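Local coordinates for protein ornithine carbamoyltransferase (PDB 3GD5) that probably catalyses the reversible transfer of the carbamoyl group from carbamoyl phosphate to ornithine, yielding citrulline and phosphate in arginine biosynthesis, at residues I228-V233 with L270-A275; E266-H271 with R290-D295. One frame throughout, in Å; residues are numbered along the deposited sequence.

Contact 1 (I228-V233 with L270-A275); sequences ILYTDV and LHCLPA
The carbonyl oxygen Leu270 O is approached twice from the neighbouring strand: Thr231 N donates to it at 3.2 Å, and Tyr230 CA makes a C-H...O contact with it at 3.4 Å. Leu270 N in turn donates to Leu229 O at 2.9 Å, completing a parallel bridge. A chi1 of -161° swings the Tyr230 ring beside its own carbonyl carbon, where it takes Leu270 O over one face, near the rim, and brings CD2 3.5 Å from Leu270 CB; its hydroxyl, bonded to Asp144, passes Cys272 CB. Beyond the strands, Cys272 SG lies 3.2 Å from Asp232 CG. The His271 imidazole takes Thr231 O and Asp232 CA over one face and Ala275 CB over the other, and His271 NE2 donates to Pro274 O at 3.0 Å, a bent bond from above the carbonyl plane, just after the cis Leu273-Pro274 peptide. Replacing the imidazole with an alanine's methyl would probably leave Pro274 O without this donor and open a gap between Asp232 and Ala275. Asp232 probably binds ornithine; Cys272 and Leu273, in the family's His-Cys-Leu-Pro sequence, probably bind carbamoyl phosphate. Strand 159-163 flanks 228-231 on its other side, helix 138-152 packs against Ile228, Tyr230 and Cys272, and helix 293-312 reaches Leu270 and His271.

Contact 2 (E266-H271 with R290-D295); sequences EAIVLH and RSRIWD
Ala267 O receives Arg290 NH1 at 2.8 Å, on a lone pair and within the guanidinium plane, at the end of an arginine chain extended from CG to NE whose CG also passes close to the same oxygen. Arg290 NH2 meanwhile holds Ala265 O, so this one guanidinium ties down two carbonyls ahead of the strand. At Ile268 the side chain crosses that of Arg292 at about a right angle: Ile268 CG1 sits 3.5 Å from Arg292 CG and lies over one face of the guanidinium. The bend at chi2 (-65°) turns the Arg292 chain back, and Arg292 NH1 reaches Ser291 O and Pro289 O. Val269 carries the backbone pairing, with Val269 N donating to Arg290 O at 2.9 Å and Val269 O accepting Arg292 N at 3.1 Å, a single bridge centred on Ser291. Leu270 CD2 then rests on Arg292 CB. Finally His271 CB meets Ile293 CD1 at 3.6 Å, and one water donates to both His271 O and Ile293 O. Arg292 occupies the N-cap position of helix 293-312; the chain leading into it pairs with 268-271, the outermost strand within this chain of a parallel, Rossmann-like sheet in the ornithine-binding domain of the carbamoyltransferase fold.

How the contacts relate
Strand 268-271 is common to both contacts, whose centres lie 9 Å apart: contact 1 joins it to strand 228-231, and contact 2 joins it to the chain entering helix 293-312. Leu229 N probably donates to Ile268 O, at 2.8 Å, extending the pairing of contact 1 back into the strand portion used by contact 2. At the other end, Leu273 of contact 1 packs on the start of the helix, Leu273 CD2 lying 3.7 Å from Ile293 CG2 and Leu273 CD1 3.8 Å from Trp294 CZ3. The residues that probably bind substrate, Asp232, Cys272 and Leu273, belong to contact 1, with Cys272 beside Gln140 and Pro274 beside Arg61, while contact 2 pairs with the strand's other edge.

Contact 1 (I228-V233 with L270-A275)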
ATOM      1  N   ILE A 228      14.024 -30.832 -30.331  1.00 41.43           N
ATOM      2  CA  ILE A 228      13.942 -29.811 -29.302  1.00 40.57           C
ATOM      3  C   ILE A 228      12.586 -29.817 -28.611  1.00 40.34           C
ATOM      4  O   ILE A 228      11.551 -29.697 -29.261  1.00 40.23           O
ATOM      5  CB  ILE A 228      14.151 -28.394 -29.920  1.00 40.96           C
ATOM      6  CG1 ILE A 228      15.450 -28.351 -30.718  1.00 38.17           C
ATOM      7  CG2 ILE A 228      14.176 -27.325 -28.827  1.00 40.94           C
ATOM      8  CD1 ILE A 228      15.253 -27.854 -32.148  1.00 39.88           C
ATOM      9  N   LEU A 229      12.592 -29.983 -27.294  1.00 40.23           N
ATOM     10  CA  LEU A 229      11.355 -29.918 -26.521  1.00 40.66           C
ATOM     11  C   LEU A 229      11.395 -28.545 -25.832  1.00 38.34           C
ATOM     12  O   LEU A 229      12.358 -28.209 -25.146  1.00 36.00           O
ATOM     13  CB  LEU A 229      11.289 -31.047 -25.493  1.00 42.56           C
ATOM     14  CG  LEU A 229      11.159 -32.451 -26.091  1.00 44.20           C
ATOM     15  CD1 LEU A 229      11.039 -33.464 -24.969  1.00 44.23           C
ATOM     16  CD2 LEU A 229       9.933 -32.522 -27.003  1.00 44.79           C
ATOM     17  N   TYR A 230      10.347 -27.759 -26.031  1.00 38.48           N
ATOM     18  CA  TYR A 230      10.281 -26.407 -25.497  1.00 38.35           C
ATOM     19  C   TYR A 230       9.057 -26.200 -24.625  1.00 40.02           C
ATOM     20  O   TYR A 230       7.962 -26.664 -24.947  1.00 39.85           O
ATOM     21  CB  TYR A 230      10.233 -25.417 -26.664  1.00 37.31           C
ATOM     22  CG  TYR A 230      10.610 -23.989 -26.336  1.00 37.01           C
ATOM     23  CD1 TYR A 230       9.828 -23.205 -25.484  1.00 37.65           C
ATOM     24  CD2 TYR A 230      11.736 -23.406 -26.916  1.00 36.51           C
ATOM     25  CE1 TYR A 230      10.162 -21.873 -25.222  1.00 35.02           C
ATOM     26  CE2 TYR A 230      12.077 -22.087 -26.663  1.00 37.03           C
ATOM     27  CZ  TYR A 230      11.291 -21.323 -25.815  1.00 37.31           C
ATOM     28  OH  TYR A 230      11.669 -20.020 -25.544  1.00 38.99           O
ATOM     29  N   THR A 231       9.243 -25.504 -23.514  1.00 40.30           N
ATOM     30  CA  THR A 231       8.125 -25.219 -22.636  1.00 39.42           C
ATOM     31  C   THR A 231       8.340 -23.898 -21.919  1.00 39.79           C
ATOM     32  O   THR A 231       9.422 -23.315 -21.971  1.00 37.72           O
ATOM     33  CB  THR A 231       7.896 -26.338 -21.609  1.00 38.45           C
ATOM     34  OG1 THR A 231       6.616 -26.148 -20.996  1.00 37.32           O
ATOM     35  CG2 THR A 231       8.980 -26.328 -20.547  1.00 36.39           C
ATOM     36  N   ASP A 232       7.292 -23.440 -21.245  1.00 41.41           N
ATOM     37  CA  ASP A 232       7.311 -22.170 -20.543  1.00 41.29           C
ATOM     38  C   ASP A 232       6.345 -22.325 -19.383  1.00 42.11           C
ATOM     39  O   ASP A 232       5.655 -23.340 -19.287  1.00 40.93           O
ATOM     40  CB  ASP A 232       6.834 -21.080 -21.505  1.00 43.01           C
ATOM     41  CG  ASP A 232       6.987 -19.676 -20.943  1.00 44.88           C
ATOM     42  OD1 ASP A 232       7.474 -19.518 -19.802  1.00 46.23           O
ATOM     43  OD2 ASP A 232       6.614 -18.725 -21.665  1.00 45.54           O
ATOM     44  N   VAL A 233       6.291 -21.330 -18.503  1.00 41.57           N
ATOM     45  CA  VAL A 233       5.390 -21.397 -17.360  1.00 43.03           C
ATOM     46  C   VAL A 233       3.925 -21.492 -17.798  1.00 42.98           C
ATOM     47  O   VAL A 233       3.538 -20.923 -18.817  1.00 42.77           O
ATOM     48  CB  VAL A 233       5.569 -20.169 -16.448  1.00 43.89           C
ATOM     49  CG1 VAL A 233       4.396 -20.073 -15.479  1.00 48.59           C
ATOM     50  CG2 VAL A 233       6.884 -20.288 -15.670  1.00 43.13           C
ATOM     51  N   LEU A 270      14.628 -26.815 -24.115  1.00 37.94           N
ATOM     52  CA  LEU A 270      14.699 -25.366 -23.948  1.00 38.16           C
ATOM     53  C   LEU A 270      13.573 -24.840 -23.072  1.00 36.19           C
ATOM     54  O   LEU A 270      12.459 -25.365 -23.088  1.00 37.20           O
ATOM     55  CB  LEU A 270      14.635 -24.647 -25.306  1.00 36.43           C
ATOM     56  CG  LEU A 270      15.781 -24.860 -26.301  1.00 36.94           C
ATOM     57  CD1 LEU A 270      15.617 -23.922 -27.489  1.00 35.47           C
ATOM     58  CD2 LEU A 270      17.108 -24.610 -25.610  1.00 36.91           C
ATOM     59  N   HIS A 271      13.878 -23.805 -22.297  1.00 35.07           N
ATOM     60  CA  HIS A 271      12.890 -23.161 -21.435  1.00 34.21           C
ATOM     61  C   HIS A 271      13.294 -21.692 -21.377  1.00 32.64           C
ATOM     62  O   HIS A 271      14.418 -21.370 -21.009  1.00 33.78           O
ATOM     63  CB  HIS A 271      12.896 -23.790 -20.032  1.00 33.41           C
ATOM     64  CG  HIS A 271      11.783 -23.311 -19.150  1.00 34.26           C
ATOM     65  ND1 HIS A 271      10.960 -24.172 -18.454  1.00 33.97           N
ATOM     66  CD2 HIS A 271      11.372 -22.058 -18.834  1.00 31.98           C
ATOM     67  CE1 HIS A 271      10.094 -23.470 -17.744  1.00 32.30           C
ATOM     68  NE2 HIS A 271      10.323 -22.186 -17.955  1.00 34.10           N
ATOM     69  N   CYS A 272      12.390 -20.799 -21.763  1.00 33.75           N
ATOM     70  CA  CYS A 272      12.694 -19.368 -21.760  1.00 34.20           C
ATOM     71  C   CYS A 272      12.878 -18.733 -20.366  1.00 33.47           C
ATOM     72  O   CYS A 272      13.413 -17.634 -20.269  1.00 32.75           O
ATOM     73  CB  CYS A 272      11.612 -18.604 -22.526  1.00 34.59           C
ATOM     74  SG  CYS A 272       9.963 -18.831 -21.854  1.00 36.46           S
ATOM     75  N   LEU A 273      12.427 -19.423 -19.312  1.00 33.35           N
ATOM     76  CA  LEU A 273      12.531 -18.973 -17.911  1.00 33.68           C
ATOM     77  C   LEU A 273      11.587 -17.830 -17.518  1.00 34.29           C
ATOM     78  O   LEU A 273      11.126 -17.079 -18.375  1.00 35.92           O
ATOM     79  CB  LEU A 273      13.977 -18.576 -17.588  1.00 32.28           C
ATOM     80  CG  LEU A 273      15.024 -19.692 -17.723  1.00 35.54           C
ATOM     81  CD1 LEU A 273      16.405 -19.148 -17.411  1.00 33.51           C
ATOM     82  CD2 LEU A 273      14.680 -20.850 -16.784  1.00 34.21           C
ATOM     83  N   PRO A 274      11.273 -17.691 -16.213  1.00 34.29           N
ATOM     84  CA  PRO A 274      11.738 -18.521 -15.096  1.00 34.34           C
ATOM     85  C   PRO A 274      11.029 -19.855 -15.153  1.00 34.71           C
ATOM     86  O   PRO A 274      10.036 -19.994 -15.863  1.00 34.06           O
ATOM     87  CB  PRO A 274      11.337 -17.704 -13.863  1.00 33.21           C
ATOM     88  CG  PRO A 274      10.065 -17.053 -14.307  1.00 32.49           C
ATOM     89  CD  PRO A 274      10.418 -16.594 -15.715  1.00 33.93           C
ATOM     90  N   ALA A 275      11.531 -20.833 -14.409  1.00 35.82           N
ATOM     91  CA  ALA A 275      10.917 -22.161 -14.406  1.00 36.46           C
ATOM     92  C   ALA A 275      10.274 -22.534 -13.070  1.00 37.19           C
ATOM     93  O   ALA A 275      10.754 -22.140 -12.005  1.00 35.27           O
ATOM     94  CB  ALA A 275      11.966 -23.205 -14.771  1.00 36.15           C
TER

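Contact 2 (E266-H271 with R290-D295)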
ATOM      1  N   GLU A 266      19.069 -37.136 -29.924  1.00 59.89           N
ATOM      2  CA  GLU A 266      19.906 -35.965 -29.682  1.00 59.94           C
ATOM      3  C   GLU A 266      19.022 -34.785 -29.288  1.00 57.91           C
ATOM      4  O   GLU A 266      19.394 -33.631 -29.482  1.00 57.58           O
ATOM      5  CB  GLU A 266      20.702 -35.604 -30.942  1.00 62.16           C
ATOM      6  CG  GLU A 266      20.790 -36.720 -31.978  1.00 66.14           C
ATOM      7  CD  GLU A 266      19.463 -36.982 -32.680  1.00 67.87           C
ATOM      8  OE1 GLU A 266      18.957 -36.059 -33.362  1.00 69.65           O
ATOM      9  OE2 GLU A 266      18.926 -38.106 -32.552  1.00 67.09           O
ATOM     10  N   ALA A 267      17.852 -35.080 -28.732  1.00 55.20           N
ATOM     11  CA  ALA A 267      16.917 -34.039 -28.332  1.00 53.85           C
ATOM     12  C   ALA A 267      17.466 -33.092 -27.273  1.00 52.71           C
ATOM     13  O   ALA A 267      18.121 -33.503 -26.309  1.00 51.26           O
ATOM     14  CB  ALA A 267      15.615 -34.663 -27.842  1.00 54.16           C
ATOM     15  N   ILE A 268      17.169 -31.813 -27.471  1.00 51.98           N
ATOM     16  CA  ILE A 268      17.582 -30.744 -26.574  1.00 49.65           C
ATOM     17  C   ILE A 268      16.333 -30.190 -25.885  1.00 47.63           C
ATOM     18  O   ILE A 268      15.235 -30.244 -26.448  1.00 46.93           O
ATOM     19  CB  ILE A 268      18.310 -29.628 -27.381  1.00 50.81           C
ATOM     20  CG1 ILE A 268      19.822 -29.796 -27.230  1.00 51.02           C
ATOM     21  CG2 ILE A 268      17.859 -28.251 -26.945  1.00 52.83           C
ATOM     22  CD1 ILE A 268      20.341 -31.112 -27.744  1.00 50.09           C
ATOM     23  N   VAL A 269      16.500 -29.686 -24.662  1.00 44.73           N
ATOM     24  CA  VAL A 269      15.384 -29.117 -23.904  1.00 42.48           C
ATOM     25  C   VAL A 269      15.590 -27.620 -23.670  1.00 40.98           C
ATOM     26  O   VAL A 269      16.603 -27.206 -23.102  1.00 39.23           O
ATOM     27  CB  VAL A 269      15.214 -29.803 -22.526  1.00 42.97           C
ATOM     28  CG1 VAL A 269      14.085 -29.136 -21.750  1.00 41.47           C
ATOM     29  CG2 VAL A 269      14.913 -31.283 -22.712  1.00 42.77           C
ATOM     30  N   LEU A 270      14.628 -26.815 -24.115  1.00 37.94           N
ATOM     31  CA  LEU A 270      14.699 -25.366 -23.948  1.00 38.16           C
ATOM     32  C   LEU A 270      13.573 -24.840 -23.072  1.00 36.19           C
ATOM     33  O   LEU A 270      12.459 -25.365 -23.088  1.00 37.20           O
ATOM     34  CB  LEU A 270      14.635 -24.647 -25.306  1.00 36.43           C
ATOM     35  CG  LEU A 270      15.781 -24.860 -26.301  1.00 36.94           C
ATOM     36  CD1 LEU A 270      15.617 -23.922 -27.489  1.00 35.47           C
ATOM     37  CD2 LEU A 270      17.108 -24.610 -25.610  1.00 36.91           C
ATOM     38  N   HIS A 271      13.878 -23.805 -22.297  1.00 35.07           N
ATOM     39  CA  HIS A 271      12.890 -23.161 -21.435  1.00 34.21           C
ATOM     40  C   HIS A 271      13.294 -21.692 -21.377  1.00 32.64           C
ATOM     41  O   HIS A 271      14.418 -21.370 -21.009  1.00 33.78           O
ATOM     42  CB  HIS A 271      12.896 -23.790 -20.032  1.00 33.41           C
ATOM     43  CG  HIS A 271      11.783 -23.311 -19.150  1.00 34.26           C
ATOM     44  ND1 HIS A 271      10.960 -24.172 -18.454  1.00 33.97           N
ATOM     45  CD2 HIS A 271      11.372 -22.058 -18.834  1.00 31.98           C
ATOM     46  CE1 HIS A 271      10.094 -23.470 -17.744  1.00 32.30           C
ATOM     47  NE2 HIS A 271      10.323 -22.186 -17.955  1.00 34.10           N
ATOM     48  N   ARG A 290      20.514 -32.894 -21.201  1.00 47.21           N
ATOM     49  CA  ARG A 290      19.868 -32.491 -22.455  1.00 48.05           C
ATOM     50  C   ARG A 290      19.433 -31.033 -22.438  1.00 46.39           C
ATOM     51  O   ARG A 290      19.045 -30.469 -23.463  1.00 45.61           O
ATOM     52  CB  ARG A 290      18.653 -33.377 -22.742  1.00 50.35           C
ATOM     53  CG  ARG A 290      19.007 -34.799 -23.160  1.00 54.76           C
ATOM     54  CD  ARG A 290      17.758 -35.655 -23.267  1.00 57.79           C
ATOM     55  NE  ARG A 290      18.045 -36.985 -23.795  1.00 60.61           N
ATOM     56  CZ  ARG A 290      18.401 -37.229 -25.052  1.00 61.21           C
ATOM     57  NH1 ARG A 290      18.509 -36.227 -25.916  1.00 60.72           N
ATOM     58  NH2 ARG A 290      18.658 -38.474 -25.440  1.00 62.14           N
ATOM     59  N   SER A 291      19.503 -30.427 -21.262  1.00 45.36           N
ATOM     60  CA  SER A 291      19.121 -29.037 -21.094  1.00 43.94           C
ATOM     61  C   SER A 291      20.110 -28.066 -21.726  1.00 42.68           C
ATOM     62  O   SER A 291      21.325 -28.260 -21.637  1.00 41.38           O
ATOM     63  CB  SER A 291      19.001 -28.718 -19.605  1.00 44.05           C
ATOM     64  OG  SER A 291      18.864 -27.325 -19.397  1.00 45.01           O
ATOM     65  N   ARG A 292      19.583 -27.021 -22.362  1.00 40.76           N
ATOM     66  CA  ARG A 292      20.423 -25.986 -22.964  1.00 41.55           C
ATOM     67  C   ARG A 292      19.927 -24.625 -22.479  1.00 41.29           C
ATOM     68  O   ARG A 292      20.302 -23.575 -23.007  1.00 41.11           O
ATOM     69  CB  ARG A 292      20.367 -26.055 -24.487  1.00 41.50           C
ATOM     70  CG  ARG A 292      20.979 -27.326 -25.051  1.00 42.51           C
ATOM     71  CD  ARG A 292      22.461 -27.400 -24.768  1.00 42.21           C
ATOM     72  NE  ARG A 292      23.026 -28.650 -25.257  1.00 43.97           N
ATOM     73  CZ  ARG A 292      22.975 -29.804 -24.599  1.00 45.14           C
ATOM     74  NH1 ARG A 292      22.390 -29.870 -23.410  1.00 45.28           N
ATOM     75  NH2 ARG A 292      23.495 -30.896 -25.136  1.00 45.34           N
ATOM     76  N   ILE A 293      19.092 -24.671 -21.446  1.00 40.84           N
ATOM     77  CA  ILE A 293      18.490 -23.488 -20.834  1.00 39.43           C
ATOM     78  C   ILE A 293      19.447 -22.340 -20.501  1.00 38.26           C
ATOM     79  O   ILE A 293      19.144 -21.177 -20.793  1.00 36.89           O
ATOM     80  CB  ILE A 293      17.728 -23.897 -19.562  1.00 39.70           C
ATOM     81  CG1 ILE A 293      16.522 -24.751 -19.956  1.00 39.32           C
ATOM     82  CG2 ILE A 293      17.282 -22.668 -18.780  1.00 41.93           C
ATOM     83  CD1 ILE A 293      15.815 -25.373 -18.776  1.00 39.65           C
ATOM     84  N   TRP A 294      20.591 -22.658 -19.894  1.00 36.86           N
ATOM     85  CA  TRP A 294      21.564 -21.638 -19.520  1.00 36.68           C
ATOM     86  C   TRP A 294      22.217 -21.026 -20.761  1.00 37.54           C
ATOM     87  O   TRP A 294      22.420 -19.808 -20.814  1.00 37.55           O
ATOM     88  CB  TRP A 294      22.612 -22.222 -18.554  1.00 36.30           C
ATOM     89  CG  TRP A 294      21.967 -22.908 -17.354  1.00 39.30           C
ATOM     90  CD1 TRP A 294      22.248 -24.156 -16.882  1.00 39.08           C
ATOM     91  CD2 TRP A 294      20.875 -22.416 -16.550  1.00 38.09           C
ATOM     92  NE1 TRP A 294      21.398 -24.479 -15.849  1.00 39.99           N
ATOM     93  CE2 TRP A 294      20.547 -23.431 -15.624  1.00 38.30           C
ATOM     94  CE3 TRP A 294      20.142 -21.221 -16.529  1.00 38.76           C
ATOM     95  CZ2 TRP A 294      19.515 -23.292 -14.683  1.00 36.43           C
ATOM     96  CZ3 TRP A 294      19.112 -21.081 -15.594  1.00 38.62           C
ATOM     97  CH2 TRP A 294      18.810 -22.117 -14.683  1.00 36.31           C
ATOM     98  N   ASP A 295      22.531 -21.851 -21.762  1.00 37.49           N
ATOM     99  CA  ASP A 295      23.112 -21.327 -23.004  1.00 37.46           C
ATOM    100  C   ASP A 295      22.048 -20.476 -23.705  1.00 36.19           C
ATOM    101  O   ASP A 295      22.331 -19.413 -24.260  1.00 36.56           O
ATOM    102  CB  ASP A 295      23.546 -22.467 -23.943  1.00 40.02           C
ATOM    103  CG  ASP A 295      24.711 -23.283 -23.390  1.00 39.84           C
ATOM    104  OD1 ASP A 295      25.551 -22.722 -22.659  1.00 41.78           O
ATOM    105  OD2 ASP A 295      24.801 -24.484 -23.706  1.00 40.68           O
TER
HETATM  106  O   HOH W   1      16.642 -19.884 -21.250  1.00 33.52           O